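PDB 5MQR: beta-L-arabinobiosidase from Bacteroides thetaiotaomicron, which probably hydrolyses arabinofuranosyl linkages in plant pectin, contributing to the breakdown of this polysaccharide by a gut bacterium. Local coordinates for residues Asp181-Arg187 / Trp245-Arg251; Arg315-Gly319 / Pro404-Gln408; Ser478-Asn482 / Tyr524-Lys528; Gly691-Phe695 / Tyr705-Ala711. All blocks are in the same frame, centred on the assembly; numbering follows the deposited sequence.

Contact 1 (Asp181-Arg187 / Trp245-Arg251); sequences DGNGIGR and WVEEADR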
loop_
_atom_site.group_PDB
_atom_site.type_symbol
_atom_site.label_atom_id
_atom_site.label_comp_id
_atom_site.label_asym_id
_atom_site.label_seq_id
_atom_site.Cartn_x
_atom_site.Cartn_y
_atom_site.Cartn_z
ATOM N N ASP A 181 24.673 6.552 -39.720
ATOM C CA ASP A 181 25.987 7.205 -39.776
ATOM C C ASP A 181 25.864 8.705 -40.154
ATOM O O ASP A 181 26.881 9.410 -40.267
ATOM C CB ASP A 181 26.903 6.474 -40.767
ATOM C CG ASP A 181 26.325 6.418 -42.175
ATOM O OD1 ASP A 181 25.129 6.749 -42.350
ATOM O OD2 ASP A 181 27.060 6.022 -43.106
ATOM N N GLY A 182 24.628 9.164 -40.365
ATOM C CA GLY A 182 24.367 10.517 -40.825
ATOM C C GLY A 182 24.593 10.673 -42.317
ATOM O O GLY A 182 24.660 11.805 -42.809
ATOM N N ASN A 183 24.707 9.551 -43.038
ATOM C CA ASN A 183 24.797 9.555 -44.499
ATOM C C ASN A 183 23.597 8.806 -45.088
ATOM O O ASN A 183 23.661 8.362 -46.238
ATOM C CB ASN A 183 26.101 8.904 -44.994
ATOM C CG ASN A 183 27.345 9.432 -44.286
ATOM O OD1 ASN A 183 28.100 8.676 -43.686
ATOM N ND2 ASN A 183 27.559 10.717 -44.357
ATOM N N GLY A 184 22.508 8.685 -44.307
ATOM C CA GLY A 184 21.288 8.026 -44.766
ATOM C C GLY A 184 20.517 8.839 -45.799
ATOM O O GLY A 184 21.064 9.729 -46.454
ATOM N N ILE A 185 19.247 8.497 -45.975
ATOM C CA ILE A 185 18.426 9.096 -47.020
ATOM C C ILE A 185 17.572 10.195 -46.414
ATOM O O ILE A 185 17.660 11.349 -46.821
ATOM C CB ILE A 185 17.544 8.040 -47.687
ATOM C CG1 ILE A 185 18.423 7.037 -48.425
ATOM C CG2 ILE A 185 16.573 8.684 -48.671
ATOM C CD1 ILE A 185 17.723 5.738 -48.741
ATOM N N GLY A 186 16.740 9.828 -45.450
ATOM C CA GLY A 186 15.889 10.812 -44.800
ATOM C C GLY A 186 14.739 10.241 -44.001
ATOM O O GLY A 186 14.541 9.026 -43.936
ATOM N N ARG A 187 13.959 11.148 -43.429
ATOM C CA ARG A 187 12.878 10.784 -42.567
ATOM C C ARG A 187 11.541 11.054 -43.235
ATOM O O ARG A 187 11.358 12.079 -43.877
ATOM C CB ARG A 187 12.983 11.557 -41.272
ATOM C CG ARG A 187 12.260 10.847 -40.144
ATOM C CD ARG A 187 12.475 11.560 -38.854
ATOM N NE ARG A 187 13.879 11.510 -38.463
ATOM C CZ ARG A 187 14.437 10.602 -37.660
ATOM N NH1 ARG A 187 13.730 9.600 -37.109
ATOM N NH2 ARG A 187 15.739 10.715 -37.386
ATOM N N TRP A 245 16.002 12.604 -33.128
ATOM C CA TRP A 245 16.442 12.450 -34.512
ATOM C C TRP A 245 17.973 12.474 -34.653
ATOM O O TRP A 245 18.487 12.326 -35.753
ATOM C CB TRP A 245 15.892 13.597 -35.356
ATOM C CG TRP A 245 14.430 13.529 -35.747
ATOM C CD1 TRP A 245 13.443 12.734 -35.212
ATOM C CD2 TRP A 245 13.796 14.354 -36.726
ATOM N NE1 TRP A 245 12.238 13.000 -35.832
ATOM C CE2 TRP A 245 12.428 14.001 -36.752
ATOM C CE3 TRP A 245 14.254 15.366 -37.582
ATOM C CZ2 TRP A 245 11.519 14.612 -37.618
ATOM C CZ3 TRP A 245 13.357 15.974 -38.441
ATOM C CH2 TRP A 245 12.004 15.593 -38.462
ATOM N N VAL A 246 18.695 12.663 -33.554
ATOM C CA VAL A 246 20.147 12.898 -33.610
ATOM C C VAL A 246 20.980 11.734 -34.157
ATOM O O VAL A 246 22.013 11.967 -34.786
ATOM C CB VAL A 246 20.702 13.304 -32.232
ATOM C CG1 VAL A 246 20.614 12.132 -31.221
ATOM C CG2 VAL A 246 22.125 13.869 -32.360
ATOM N N GLU A 247 20.534 10.501 -33.942
ATOM C CA GLU A 247 21.298 9.357 -34.420
ATOM C C GLU A 247 21.282 9.175 -35.926
ATOM O O GLU A 247 22.258 8.655 -36.450
ATOM C CB GLU A 247 20.856 8.061 -33.754
ATOM C CG GLU A 247 21.111 8.042 -32.266
ATOM C CD GLU A 247 20.584 6.782 -31.618
ATOM O OE1 GLU A 247 21.095 5.708 -31.992
ATOM O OE2 GLU A 247 19.693 6.850 -30.731
ATOM N N GLU A 248 20.187 9.561 -36.600
ATOM C CA GLU A 248 20.023 9.350 -38.057
ATOM C C GLU A 248 20.223 10.620 -38.867
ATOM O O GLU A 248 20.625 10.555 -40.015
ATOM C CB GLU A 248 18.638 8.793 -38.382
ATOM C CG GLU A 248 18.277 7.506 -37.658
ATOM C CD GLU A 248 17.667 7.673 -36.266
ATOM O OE1 GLU A 248 17.390 8.803 -35.810
ATOM O OE2 GLU A 248 17.463 6.627 -35.606
ATOM N N ALA A 249 19.909 11.766 -38.268
ATOM C CA ALA A 249 20.111 13.060 -38.904
ATOM C C ALA A 249 21.590 13.280 -39.243
ATOM O O ALA A 249 22.456 12.579 -38.694
ATOM C CB ALA A 249 19.612 14.167 -37.983
ATOM N N ASP A 250 21.860 14.233 -40.145
ATOM C CA ASP A 250 23.229 14.700 -40.430
ATOM C C ASP A 250 23.991 14.980 -39.126
ATOM O O ASP A 250 23.417 15.456 -38.140
ATOM C CB ASP A 250 23.240 16.009 -41.262
ATOM C CG ASP A 250 22.847 15.805 -42.717
ATOM O OD1 ASP A 250 22.528 14.653 -43.079
ATOM O OD2 ASP A 250 22.854 16.794 -43.509
ATOM N N ARG A 251 25.287 14.702 -39.141
ATOM C CA ARG A 251 26.146 15.052 -38.012
ATOM C C ARG A 251 26.220 16.568 -37.914
ATOM O O ARG A 251 26.365 17.263 -38.924
ATOM C CB ARG A 251 27.541 14.422 -38.168
ATOM C CG ARG A 251 27.529 12.895 -38.102
ATOM C CD ARG A 251 27.162 12.421 -36.701
ATOM N NE ARG A 251 26.827 11.004 -36.645
ATOM C CZ ARG A 251 25.619 10.467 -36.852
ATOM N NH1 ARG A 251 24.541 11.207 -37.160
ATOM N NH2 ARG A 251 25.499 9.149 -36.750
HETATM O O HOH W 1 21.953 8.214 -41.210
HETATM O O HOH W 2 26.156 13.596 -41.515
HETATM O O HOH W 3 14.962 8.578 -34.737
#

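Contact 2 (Arg315-Gly319 / Pro404-Gln408); sequences RLSDG and PVPVQ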
loop_
_atom_site.group_PDB
_atom_site.type_symbol
_atom_site.label_atom_id
_atom_site.label_comp_id
_atom_site.label_asym_id
_atom_site.label_seq_id
_atom_site.Cartn_x
_atom_site.Cartn_y
_atom_site.Cartn_z
ATOM N N ARG A 315 6.221 9.875 -16.377
ATOM C CA ARG A 315 5.201 10.163 -15.402
ATOM C C ARG A 315 3.980 9.216 -15.557
ATOM O O ARG A 315 3.576 8.892 -16.659
ATOM C CB ARG A 315 4.760 11.636 -15.511
ATOM C CG ARG A 315 4.099 12.093 -14.221
ATOM C CD ARG A 315 3.681 13.553 -14.163
ATOM N NE ARG A 315 3.645 13.926 -12.745
ATOM C CZ ARG A 315 3.481 15.156 -12.258
ATOM N NH1 ARG A 315 3.307 16.201 -13.068
ATOM N NH2 ARG A 315 3.497 15.333 -10.937
ATOM N N LEU A 316 3.420 8.776 -14.442
ATOM C CA LEU A 316 2.260 7.891 -14.425
ATOM C C LEU A 316 0.986 8.701 -14.174
ATOM O O LEU A 316 1.054 9.906 -13.875
ATOM C CB LEU A 316 2.436 6.808 -13.354
ATOM C CG LEU A 316 3.743 6.012 -13.469
ATOM C CD1 LEU A 316 3.963 5.124 -12.257
ATOM C CD2 LEU A 316 3.750 5.177 -14.730
ATOM N N SER A 317 -0.171 8.042 -14.310
ATOM C CA SER A 317 -1.464 8.725 -14.176
ATOM C C SER A 317 -1.750 9.151 -12.728
ATOM O O SER A 317 -2.589 10.001 -12.511
ATOM C CB SER A 317 -2.626 7.864 -14.702
ATOM O OG SER A 317 -2.928 6.781 -13.847
ATOM N N ASP A 318 -1.072 8.545 -11.754
ATOM C CA ASP A 318 -1.204 8.954 -10.343
ATOM C C ASP A 318 -0.237 10.071 -9.932
ATOM O O ASP A 318 -0.147 10.379 -8.769
ATOM C CB ASP A 318 -1.060 7.736 -9.404
ATOM C CG ASP A 318 0.354 7.132 -9.397
ATOM O OD1 ASP A 318 1.252 7.648 -10.113
ATOM O OD2 ASP A 318 0.574 6.136 -8.654
ATOM N N GLY A 319 0.501 10.659 -10.867
ATOM C CA GLY A 319 1.428 11.750 -10.550
ATOM C C GLY A 319 2.839 11.302 -10.159
ATOM O O GLY A 319 3.736 12.140 -10.050
ATOM N N PRO A 404 -0.366 -2.234 -13.711
ATOM C CA PRO A 404 -1.395 -1.431 -13.021
ATOM C C PRO A 404 -0.828 -0.277 -12.201
ATOM O O PRO A 404 0.232 -0.417 -11.615
ATOM C CB PRO A 404 -2.115 -2.446 -12.122
ATOM C CG PRO A 404 -1.929 -3.742 -12.858
ATOM C CD PRO A 404 -0.527 -3.668 -13.417
ATOM N N VAL A 405 -1.535 0.848 -12.242
ATOM C CA VAL A 405 -1.184 2.085 -11.560
ATOM C C VAL A 405 -2.390 2.463 -10.688
ATOM O O VAL A 405 -3.545 2.343 -11.135
ATOM C CB VAL A 405 -0.866 3.188 -12.580
ATOM C CG1 VAL A 405 -0.604 4.531 -11.918
ATOM C CG2 VAL A 405 0.339 2.766 -13.414
ATOM N N PRO A 406 -2.160 2.865 -9.432
ATOM C CA PRO A 406 -0.827 2.939 -8.790
ATOM C C PRO A 406 -0.103 1.599 -8.697
ATOM O O PRO A 406 -0.736 0.565 -8.508
ATOM C CB PRO A 406 -1.129 3.488 -7.369
ATOM C CG PRO A 406 -2.616 3.593 -7.239
ATOM C CD PRO A 406 -3.276 3.283 -8.549
ATOM N N VAL A 407 1.221 1.633 -8.835
ATOM C CA VAL A 407 2.008 0.403 -8.900
ATOM C C VAL A 407 2.133 -0.189 -7.501
ATOM O O VAL A 407 2.654 0.451 -6.638
ATOM C CB VAL A 407 3.393 0.661 -9.512
ATOM C CG1 VAL A 407 4.174 -0.664 -9.645
ATOM C CG2 VAL A 407 3.263 1.372 -10.873
ATOM N N GLN A 408 1.619 -1.389 -7.289
ATOM C CA GLN A 408 1.630 -2.062 -5.985
ATOM C C GLN A 408 2.732 -3.120 -5.999
ATOM O O GLN A 408 2.781 -3.900 -6.919
ATOM C CB GLN A 408 0.304 -2.799 -5.746
ATOM C CG GLN A 408 -0.744 -2.172 -4.857
ATOM C CD GLN A 408 -1.961 -3.086 -4.752
ATOM O OE1 GLN A 408 -2.759 -3.188 -5.699
ATOM N NE2 GLN A 408 -2.073 -3.813 -3.639
HETATM O O HOH W 4 2.597 4.445 -8.681
#

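Contact 3 (Ser478-Asn482 / Tyr524-Lys528); sequences SAGQN and YEAGK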
loop_
_atom_site.group_PDB
_atom_site.type_symbol
_atom_site.label_atom_id
_atom_site.label_comp_id
_atom_site.label_asym_id
_atom_site.label_seq_id
_atom_site.Cartn_x
_atom_site.Cartn_y
_atom_site.Cartn_z
ATOM N N SER A 478 -8.695 -28.646 -13.436
ATOM C CA SER A 478 -9.095 -29.588 -14.484
ATOM C C SER A 478 -8.081 -29.537 -15.601
ATOM O O SER A 478 -7.631 -28.460 -15.972
ATOM C CB SER A 478 -10.457 -29.207 -15.035
ATOM O OG SER A 478 -11.005 -30.284 -15.776
ATOM N N ALA A 479 -7.736 -30.697 -16.136
ATOM C CA ALA A 479 -6.833 -30.811 -17.278
ATOM C C ALA A 479 -7.594 -31.329 -18.494
ATOM O O ALA A 479 -8.359 -32.284 -18.392
ATOM C CB ALA A 479 -5.700 -31.768 -16.932
ATOM N N GLY A 480 -7.361 -30.740 -19.660
ATOM C CA GLY A 480 -8.011 -31.198 -20.891
ATOM C C GLY A 480 -7.462 -32.485 -21.507
ATOM O O GLY A 480 -7.900 -32.883 -22.587
ATOM N N GLN A 481 -6.489 -33.111 -20.843
ATOM C CA GLN A 481 -5.782 -34.286 -21.341
ATOM C C GLN A 481 -4.946 -34.825 -20.191
ATOM O O GLN A 481 -4.704 -34.104 -19.222
ATOM C CB GLN A 481 -4.877 -33.926 -22.528
ATOM C CG GLN A 481 -3.702 -32.989 -22.199
ATOM C CD GLN A 481 -4.145 -31.631 -21.701
ATOM O OE1 GLN A 481 -4.880 -30.927 -22.387
ATOM N NE2 GLN A 481 -3.704 -31.254 -20.513
ATOM N N ASN A 482 -4.509 -36.076 -20.295
ATOM C CA ASN A 482 -3.549 -36.657 -19.346
ATOM C C ASN A 482 -2.419 -37.499 -20.007
ATOM O O ASN A 482 -1.718 -38.269 -19.331
ATOM C CB ASN A 482 -4.318 -37.493 -18.302
ATOM C CG ASN A 482 -4.831 -38.830 -18.852
ATOM O OD1 ASN A 482 -4.848 -39.067 -20.067
ATOM N ND2 ASN A 482 -5.266 -39.697 -17.950
ATOM N N TYR A 524 -4.281 -38.901 -12.664
ATOM C CA TYR A 524 -5.348 -37.954 -12.954
ATOM C C TYR A 524 -5.941 -38.282 -14.305
ATOM O O TYR A 524 -5.293 -38.872 -15.153
ATOM C CB TYR A 524 -4.881 -36.494 -12.875
ATOM C CG TYR A 524 -3.981 -36.034 -13.987
ATOM C CD1 TYR A 524 -2.609 -36.245 -13.924
ATOM C CD2 TYR A 524 -4.497 -35.349 -15.095
ATOM C CE1 TYR A 524 -1.758 -35.798 -14.943
ATOM C CE2 TYR A 524 -3.661 -34.895 -16.116
ATOM C CZ TYR A 524 -2.286 -35.130 -16.054
ATOM O OH TYR A 524 -1.439 -34.710 -17.078
ATOM N N GLU A 525 -7.197 -37.905 -14.469
ATOM C CA GLU A 525 -7.933 -38.137 -15.699
ATOM C C GLU A 525 -8.242 -36.795 -16.338
ATOM O O GLU A 525 -8.308 -35.769 -15.656
ATOM C CB GLU A 525 -9.233 -38.865 -15.385
ATOM C CG GLU A 525 -9.068 -40.216 -14.689
ATOM C CD GLU A 525 -10.331 -40.606 -13.928
ATOM O OE1 GLU A 525 -11.361 -40.871 -14.581
ATOM O OE2 GLU A 525 -10.312 -40.616 -12.676
ATOM N N ALA A 526 -8.424 -36.813 -17.649
ATOM C CA ALA A 526 -8.812 -35.625 -18.399
ATOM C C ALA A 526 -10.272 -35.275 -18.123
ATOM O O ALA A 526 -11.078 -36.172 -17.907
ATOM C CB ALA A 526 -8.615 -35.876 -19.900
ATOM N N GLY A 527 -10.609 -33.985 -18.153
ATOM C CA GLY A 527 -12.012 -33.534 -18.056
ATOM C C GLY A 527 -12.678 -33.637 -16.686
ATOM O O GLY A 527 -13.884 -33.475 -16.563
ATOM N N LYS A 528 -11.892 -33.872 -15.645
ATOM C CA LYS A 528 -12.395 -34.105 -14.305
ATOM C C LYS A 528 -11.909 -32.947 -13.437
ATOM O O LYS A 528 -10.770 -32.484 -13.575
ATOM C CB LYS A 528 -11.836 -35.439 -13.817
ATOM C CG LYS A 528 -12.572 -36.086 -12.662
ATOM C CD LYS A 528 -12.312 -37.594 -12.596
ATOM C CE LYS A 528 -13.170 -38.261 -11.519
ATOM N NZ LYS A 528 -12.838 -37.723 -10.170
HETATM O O HOH W 5 -8.551 -33.193 -15.002
HETATM O O HOH W 6 -1.671 -32.719 -19.075
#

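Contact 4 (Gly691-Phe695 / Tyr705-Ala711); sequences GMTEF and YNLIACA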
loop_
_atom_site.group_PDB
_atom_site.type_symbol
_atom_site.label_atom_id
_atom_site.label_comp_id
_atom_site.label_asym_id
_atom_site.label_seq_id
_atom_site.Cartn_x
_atom_site.Cartn_y
_atom_site.Cartn_z
ATOM N N GLY A 691 -7.752 -10.561 36.090
ATOM C CA GLY A 691 -8.030 -9.259 36.666
ATOM C C GLY A 691 -7.097 -8.255 36.021
ATOM O O GLY A 691 -6.136 -8.663 35.353
HETATM N N MSE A 692 -7.402 -6.962 36.191
HETATM C CA MSE A 692 -6.529 -5.865 35.753
HETATM C C MSE A 692 -6.217 -4.938 36.906
HETATM O O MSE A 692 -7.108 -4.263 37.453
HETATM C CB MSE A 692 -7.085 -5.087 34.558
HETATM C CG MSE A 692 -6.178 -3.933 34.163
HETATM SE SE MSE A 692 -6.477 -3.412 32.284
HETATM C CE MSE A 692 -5.404 -4.770 31.321
ATOM N N THR A 693 -4.929 -4.873 37.243
ATOM C CA THR A 693 -4.415 -4.003 38.277
ATOM C C THR A 693 -4.194 -2.556 37.804
ATOM O O THR A 693 -4.225 -2.254 36.592
ATOM C CB THR A 693 -3.077 -4.552 38.808
ATOM O OG1 THR A 693 -2.195 -4.775 37.706
ATOM C CG2 THR A 693 -3.283 -5.884 39.545
ATOM N N GLU A 694 -3.988 -1.686 38.796
ATOM C CA GLU A 694 -3.654 -0.271 38.631
ATOM C C GLU A 694 -2.178 -0.058 39.051
ATOM O O GLU A 694 -1.346 0.390 38.223
ATOM C CB GLU A 694 -4.615 0.594 39.473
ATOM C CG GLU A 694 -4.349 2.089 39.456
ATOM C CD GLU A 694 -5.061 2.862 40.563
ATOM O OE1 GLU A 694 -6.293 3.019 40.523
ATOM O OE2 GLU A 694 -4.361 3.381 41.448
ATOM N N PHE A 695 -1.890 -0.367 40.330
ATOM C CA PHE A 695 -0.535 -0.460 40.870
ATOM C C PHE A 695 -0.098 -1.910 40.751
ATOM O O PHE A 695 -0.886 -2.817 41.069
ATOM C CB PHE A 695 -0.503 -0.141 42.362
ATOM C CG PHE A 695 -0.518 1.327 42.698
ATOM C CD1 PHE A 695 0.654 2.056 42.702
ATOM C CD2 PHE A 695 -1.689 1.950 43.078
ATOM C CE1 PHE A 695 0.663 3.397 43.059
ATOM C CE2 PHE A 695 -1.703 3.287 43.430
ATOM C CZ PHE A 695 -0.517 4.014 43.425
ATOM N N TYR A 705 -7.079 -9.637 45.100
ATOM C CA TYR A 705 -6.145 -9.679 43.970
ATOM C C TYR A 705 -5.525 -8.309 43.606
ATOM O O TYR A 705 -5.197 -8.046 42.447
ATOM C CB TYR A 705 -6.830 -10.333 42.758
ATOM C CG TYR A 705 -7.779 -11.422 43.167
ATOM C CD1 TYR A 705 -7.362 -12.444 44.037
ATOM C CD2 TYR A 705 -9.116 -11.417 42.749
ATOM C CE1 TYR A 705 -8.243 -13.432 44.473
ATOM C CE2 TYR A 705 -9.999 -12.416 43.160
ATOM C CZ TYR A 705 -9.566 -13.416 44.023
ATOM O OH TYR A 705 -10.437 -14.382 44.439
ATOM N N ASN A 706 -5.353 -7.454 44.610
ATOM C CA ASN A 706 -4.808 -6.108 44.442
ATOM C C ASN A 706 -5.620 -5.173 43.486
ATOM O O ASN A 706 -5.092 -4.211 42.925
ATOM C CB ASN A 706 -3.322 -6.198 44.040
ATOM C CG ASN A 706 -2.552 -4.952 44.365
ATOM O OD1 ASN A 706 -2.758 -4.332 45.416
ATOM N ND2 ASN A 706 -1.656 -4.559 43.458
ATOM N N LEU A 707 -6.914 -5.437 43.351
ATOM C CA LEU A 707 -7.749 -4.668 42.438
ATOM C C LEU A 707 -8.179 -3.338 43.046
ATOM O O LEU A 707 -8.615 -3.280 44.190
ATOM C CB LEU A 707 -8.967 -5.483 42.027
ATOM C CG LEU A 707 -8.666 -6.754 41.228
ATOM C CD1 LEU A 707 -9.939 -7.576 41.048
ATOM C CD2 LEU A 707 -8.045 -6.417 39.880
ATOM N N ILE A 708 -8.025 -2.278 42.265
ATOM C CA ILE A 708 -8.451 -0.943 42.626
ATOM C C ILE A 708 -9.393 -0.416 41.517
ATOM O O ILE A 708 -9.050 -0.445 40.338
ATOM C CB ILE A 708 -7.224 -0.039 42.776
ATOM C CG1 ILE A 708 -6.359 -0.514 43.944
ATOM C CG2 ILE A 708 -7.635 1.417 42.955
ATOM C CD1 ILE A 708 -4.967 0.070 43.976
ATOM N N ALA A 709 -10.559 0.093 41.913
ATOM C CA ALA A 709 -11.633 0.430 40.965
ATOM C C ALA A 709 -11.542 1.783 40.280
ATOM O O ALA A 709 -12.302 2.065 39.358
ATOM C CB ALA A 709 -12.971 0.352 41.665
ATOM N N CYS A 710 -10.663 2.628 40.777
ATOM C CA CYS A 710 -10.598 4.032 40.377
ATOM C C CYS A 710 -10.585 4.252 38.867
ATOM O O CYS A 710 -11.379 5.051 38.358
ATOM C CB CYS A 710 -9.354 4.678 41.009
ATOM S SG CYS A 710 -9.135 6.381 40.500
ATOM N N ALA A 711 -9.707 3.520 38.171
ATOM C CA ALA A 711 -9.465 3.702 36.724
ATOM C C ALA A 711 -10.053 2.612 35.794
ATOM O O ALA A 711 -9.614 2.470 34.643
ATOM C CB ALA A 711 -7.960 3.838 36.477
HETATM O O HOH W 7 -7.269 -2.380 39.421
HETATM O O HOH W 8 -3.503 -2.326 41.584
HETATM O O HOH W 9 -7.851 1.673 39.052
#

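Contact 1 (Asp181-Arg187 / Trp245-Arg251)
The guanidinium of Arg187 lies flat on the indole of Trp245, the two planes 8° from parallel and their centres 3.5 Å apart. CZ sits over the five-membered ring in a cation-pi contact, and CD, 3.2 Å from Trp245 CE2, presses a methylene on the same face as a CH-pi contact. A bend at chi3 (-65°) in the otherwise stretched Arg187 chain folds the charged end down onto the ring. Glu248 approaches from the guanidinium rim: NH2 of Arg187 gives OE1 of Glu248 a nearly straight salt-bridge bond of 3.0 Å (169°). OE1 lies in the guanidinium plane of Arg187, while NH2 meets OE1 from above the carboxylate plane. Water 3 adds a second link between Arg187 NH1 and the same oxygen, while OE2 turns to His150. Stack and salt bridge together fix the rotation of the guanidinium. At the other end, Gly182 is wedged against 245-251, its CA 3.5 Å from Ala249 O; a side chain there would run into that carbonyl and Arg251 NH1. The guanidinium of Arg251 lies over the Asp181-Gly182 peptide, NH2 3.5 Å from Asp181 C, and this NH2 is held by Glu247 O at 3.3 Å. Water 2 joins Gly182 O to Arg251 N. Asp181 pairs with Lys134, and Asp250 with Asn207. Trp245 also rests on Val153, Met166 and Ile204, which places this loop against a four-stranded antiparallel blade of the N-terminal beta-propeller.

Contact 2 (Arg315-Gly319 / Pro404-Gln408)
Asp318, in a type I turn from Leu316 to Gly319, faces Pro406 of an irregular run that carries a cis Val405-Pro406 peptide, their CA atoms 6.2 Å apart. The turn is closed by Gly319 N donating to Leu316 O at 3.1 Å. No direct hydrogen bond joins the segments; methyl groups and one water do. Val405 sends CG1, anti to its backbone N (chi1 175°), against the side chains of the turn, where it meets Asp318 CG at 3.7 Å, Ser317 OG at 3.8 Å and Leu316 CB at 4.1 Å. Beyond it, Leu316 CD1 touches Val407 CG2, the two side chains crossing at about a right angle. The carboxylate of Asp318 is split in its duties: OD1 bonds Thr320 OG1, whereas OD2 lies 3.4 Å from Pro406 CB and takes a 2.6 Å bond from water 4, which accepts from Val407 N. With an alanine in place of Asp318, Val407 N would probably lose its water-borne link and a gap would open beside Val405 CG1. Ser317 OG bonds Gly385 O, and Leu316 and Val405 both pack on Leu387. The turn connects strands 311-315 and 321-325 as a beta-hairpin and packs on strand 387-393, consistent with neighbouring blades of a beta-propeller.

Contact 3 (Ser478-Asn482 / Tyr524-Lys528)
Ala479 and Gly527 meet at one end of a beta-sandwich, where the chain leaves strand 470-479 and approaches the antiparallel strand 530-537. Gly527 N donates to Ala479 O at 2.8 Å. Water 5 lies alongside, accepting from Ala479 N and donating to Glu525 O and Lys528 O. Further on, Ala526 CB presses on Gln481 CA at 3.6 Å. The side-chain amide of Asn482 grips the other loop: ND2 reaches Tyr524 O at 2.9 Å, almost straight at 174°, on a lone pair and within the amide plane. With chi1 at 72°, CG of Tyr524 lies between its own backbone N and carbonyl carbon, and the ring reaches back alongside 479-482. Gln481 O sits at the ring edge, 3.4 Å from Tyr524 CE2; the same CE2 is 3.5 Å from Asn482 CB and 3.8 Å from Ala479 CB. The hydroxyl bonds Thr505 O and receives a bond from water 6, to which Gln481 NE2 donates; Gln481 OE1 accepts from Glu601 N. Replacing Tyr524 by an alanine would probably leave Thr505 O and water 6 without their hydroxyl partner and strip the ring from beside Ala479 CB. Segment 524-528 passes from strand 518-523 of one sheet to strand 530-537 of another, a crossover of the sandwich in the predicted carbohydrate-binding module.

Contact 4 (Gly691-Phe695 / Tyr705-Ala711)
Tyr705 O lies 4.1 Å from Thr693 CG2 where two buried segments, 691-695 and 705-711, meet in the helical, (alpha/alpha)-barrel-like glycosidase domain of this six-hairpin family. No direct hydrogen bond crosses between them; three waters do the bridging. At Asn706 the backbone O accepts from water 8, which also donates to Phe695 O and accepts from Glu694 N. The side chain of Asn706 spends its polar atoms on Val697 O, Arg699 N and Ser702 OG. Leu707 next puts CD2 against the carbonyl of selenomethionine Met692, 3.4 Å from its O, and beside Gly691, where a side chain would meet CD2 tightly. Ile708 divides its branches. CG2, anti to the backbone N, touches Glu694 OE1 at 3.2 Å, the side chains crossing at about a right angle, while CD1 comes to the ring edge of Phe695, 3.9 Å from CD2. Its N is tied through water 7 to Met692 O. Cys710 follows, CB 3.5 Å from Glu694 OE1, so this oxygen is flanked by two aliphatic groups; OE2 has a weak bond to Tyr1016 OH. At Ala711, the N-cap position of helix 712-719, water 9 accepts from the backbone N at 2.8 Å and donates to both Glu694 OE1 and Ile708 O.

In the fold
From the N terminus the four contacts follow one another in series; none nests in or crosses another. Contact 1 closes a loop of 57 intervening residues within the N-terminal propeller, bringing the chain after helix 239-242 back onto strand 186-192. Contact 2, its centre about 36 Å from that of contact 1, spans 84 residues and ties a hairpin turn to the chain leaving strand 397-403. Contact 3 returns after 41 residues to join two loops of the sandwich domain. Contact 4 is the most local, with nine residues between its segments, and leads into the helices of the glycosidase domain. Contacts 1 and 4 lie on opposite sides of the chain's centre, centres about 86 Å apart.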